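Local coordinates for protein kallikrein-10 (PDB 5LPE) that is a secreted, zymogen-like serine peptidase of the kallikrein subfamily, inhibited by zinc, with a tumour-suppressor role in breast and prostate cancer, at residues V39-H44 with D95-K100. Residues are numbered along the deposited sequence; the frame is centred on the assembly and turned at random.
With ZN (zinc ion), chain F.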
loop_
_atom_site.group_PDB
_atom_site.type_symbol
_atom_site.label_atom_id
_atom_site.label_comp_id
_atom_site.label_asym_id
_atom_site.label_seq_id
_atom_site.Cartn_x
_atom_site.Cartn_y
_atom_site.Cartn_z
ATOM N N VAL A 39 2.094 2.460 10.762
ATOM C CA VAL A 39 1.823 2.581 9.340
ATOM C C VAL A 39 2.670 1.547 8.619
ATOM O O VAL A 39 3.809 1.286 9.015
ATOM C CB VAL A 39 2.114 3.998 8.818
ATOM C CG1 VAL A 39 1.889 4.071 7.308
ATOM C CG2 VAL A 39 1.244 5.005 9.518
ATOM N N LEU A 40 2.103 0.924 7.592
ATOM C CA LEU A 40 2.823 -0.069 6.823
ATOM C C LEU A 40 2.972 0.412 5.394
ATOM O O LEU A 40 2.032 0.951 4.801
ATOM C CB LEU A 40 2.135 -1.427 6.834
ATOM C CG LEU A 40 2.874 -2.531 6.056
ATOM C CD1 LEU A 40 3.522 -3.553 6.943
ATOM C CD2 LEU A 40 1.878 -3.231 5.208
ATOM N N THR A 41 4.162 0.188 4.847
ATOM C CA THR A 41 4.508 0.632 3.514
ATOM C C THR A 41 5.608 -0.275 2.973
ATOM O O THR A 41 6.092 -1.179 3.657
ATOM C CB THR A 41 4.938 2.104 3.539
ATOM O OG1 THR A 41 5.252 2.540 2.211
ATOM C CG2 THR A 41 6.142 2.299 4.444
ATOM N N ALA A 42 6.011 -0.009 1.735
ATOM C CA ALA A 42 7.065 -0.790 1.111
ATOM C C ALA A 42 8.410 -0.437 1.728
ATOM O O ALA A 42 8.702 0.731 1.981
ATOM C CB ALA A 42 7.084 -0.541 -0.394
ATOM N N ALA A 43 9.233 -1.462 1.968
ATOM C CA ALA A 43 10.579 -1.224 2.481
ATOM C C ALA A 43 11.390 -0.298 1.577
ATOM O O ALA A 43 12.190 0.501 2.081
ATOM C CB ALA A 43 11.312 -2.547 2.673
ATOM N N HIS A 44 11.191 -0.356 0.248
ATOM C CA HIS A 44 12.010 0.470 -0.643
ATOM C C HIS A 44 11.796 1.954 -0.415
ATOM O O HIS A 44 12.506 2.762 -1.023
ATOM C CB HIS A 44 11.753 0.151 -2.125
ATOM C CG HIS A 44 10.453 0.681 -2.654
ATOM N ND1 HIS A 44 9.458 -0.143 -3.135
ATOM C CD2 HIS A 44 9.990 1.947 -2.790
ATOM C CE1 HIS A 44 8.434 0.593 -3.530
ATOM N NE2 HIS A 44 8.730 1.866 -3.328
ATOM N N ASP A 95 9.497 -6.424 0.277
ATOM C CA ASP A 95 9.639 -5.016 0.643
ATOM C C ASP A 95 8.375 -4.616 1.383
ATOM O O ASP A 95 7.348 -4.294 0.788
ATOM C CB ASP A 95 9.941 -4.102 -0.546
ATOM C CG ASP A 95 8.966 -4.238 -1.682
ATOM O OD1 ASP A 95 8.210 -5.237 -1.709
ATOM O OD2 ASP A 95 8.984 -3.343 -2.566
ATOM N N LEU A 96 8.529 -4.549 2.699
ATOM C CA LEU A 96 7.530 -4.203 3.691
ATOM C C LEU A 96 8.280 -3.462 4.776
ATOM O O LEU A 96 9.386 -3.853 5.147
ATOM C CB LEU A 96 6.862 -5.443 4.281
ATOM C CG LEU A 96 5.375 -5.597 4.015
ATOM C CD1 LEU A 96 5.117 -5.449 2.543
ATOM C CD2 LEU A 96 4.924 -6.942 4.537
ATOM N N MET A 97 7.693 -2.392 5.274
ATOM C CA MET A 97 8.337 -1.629 6.329
ATOM C C MET A 97 7.228 -1.123 7.237
ATOM O O MET A 97 6.190 -0.652 6.754
ATOM C CB MET A 97 9.162 -0.483 5.733
ATOM C CG MET A 97 9.882 0.378 6.717
ATOM S SD MET A 97 10.804 1.739 5.936
ATOM C CE MET A 97 9.551 2.535 4.951
ATOM N N LEU A 98 7.429 -1.259 8.541
ATOM C CA LEU A 98 6.476 -0.756 9.513
ATOM C C LEU A 98 7.027 0.542 10.081
ATOM O O LEU A 98 8.164 0.584 10.571
ATOM C CB LEU A 98 6.179 -1.798 10.596
ATOM C CG LEU A 98 5.144 -2.798 10.059
ATOM C CD1 LEU A 98 5.124 -4.105 10.809
ATOM C CD2 LEU A 98 3.752 -2.160 10.049
ATOM N N LEU A 99 6.244 1.608 9.953
ATOM C CA LEU A 99 6.586 2.923 10.472
ATOM C C LEU A 99 5.822 3.156 11.767
ATOM O O LEU A 99 4.589 3.052 11.792
ATOM C CB LEU A 99 6.251 4.008 9.451
ATOM C CG LEU A 99 7.175 4.013 8.234
ATOM C CD1 LEU A 99 7.252 5.386 7.624
ATOM C CD2 LEU A 99 8.572 3.532 8.588
ATOM N N LYS A 100 6.540 3.471 12.837
ATOM C CA LYS A 100 5.875 3.810 14.082
ATOM C C LYS A 100 5.656 5.317 14.165
ATOM O O LYS A 100 6.584 6.096 13.942
ATOM C CB LYS A 100 6.672 3.322 15.285
ATOM C CG LYS A 100 5.835 3.347 16.557
ATOM C CD LYS A 100 6.671 3.703 17.752
ATOM C CE LYS A 100 6.126 3.043 18.996
ATOM N NZ LYS A 100 4.667 3.203 19.062
HETATM ZN ZN ZN F . 10.144 -2.049 -3.672
#
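His-44 and Asp-95 meet through a zinc ion. His-44 ND1 and Asp-95 OD2 each bind it at 2.1 Å, and Asp-92 supplies the third protein ligand. His-44, Asp-95 and Ser-187 are probably the charge relay system, as in trypsin. The zinc bridges the pair from the side. ND1 binds the metal, where in an active chymotrypsin-like protease it would hydrogen-bond the aspartate, consistent with zinc inhibition. The imidazole and carboxylate lie alongside each other with planes 44° apart. Both side chains turn between their backbone N and carbonyl carbon, bringing both ligand atoms to the metal. His-44 NE2 hydrogen-bonds Ser-187 OG, and Asp-95 OD2 hydrogen-bonds Ser-202 OG. Ala-42 CB covers one face of the imidazole near its rim.

Backbone hydrogen bonds join antiparallel strands behind this site. Val-39 and Leu-99 form a hydrogen-bonded pair, with Val-39 N to Leu-99 O at 2.8 Å and a return bond. Thr-41 and Met-97 form the next, with Thr-41 N to Met-97 O at 2.9 Å, again returned.

Apolar contacts lie on both sheet faces. Leu-40 CD1 packs on Leu-98 CD2 and lies 4.0 Å from Leu-96 CG. Leu-40 CG is anti to its backbone N (chi1 -179°); chi2 of 107° turns CD1 across Leu-98 at a slant. With alanine in place of this leucine the contacts with Leu-98 and Leu-96 are lost, which is likely to leave a gap beside them. On the other face the bent end of Met-97 brings CE beside Thr-41 CG2.

The pair belongs to the first barrel of the trypsin fold. Strand 38-41 lies between 26-35 and 97-101, and 66-75 flanks 97-101 beyond. Helix 224-230 covers the leucine face through Trp-226, Ile-227 and Val-230. Strand 18-23 meets the opposite face at Val-39, Thr-41 and Leu-99.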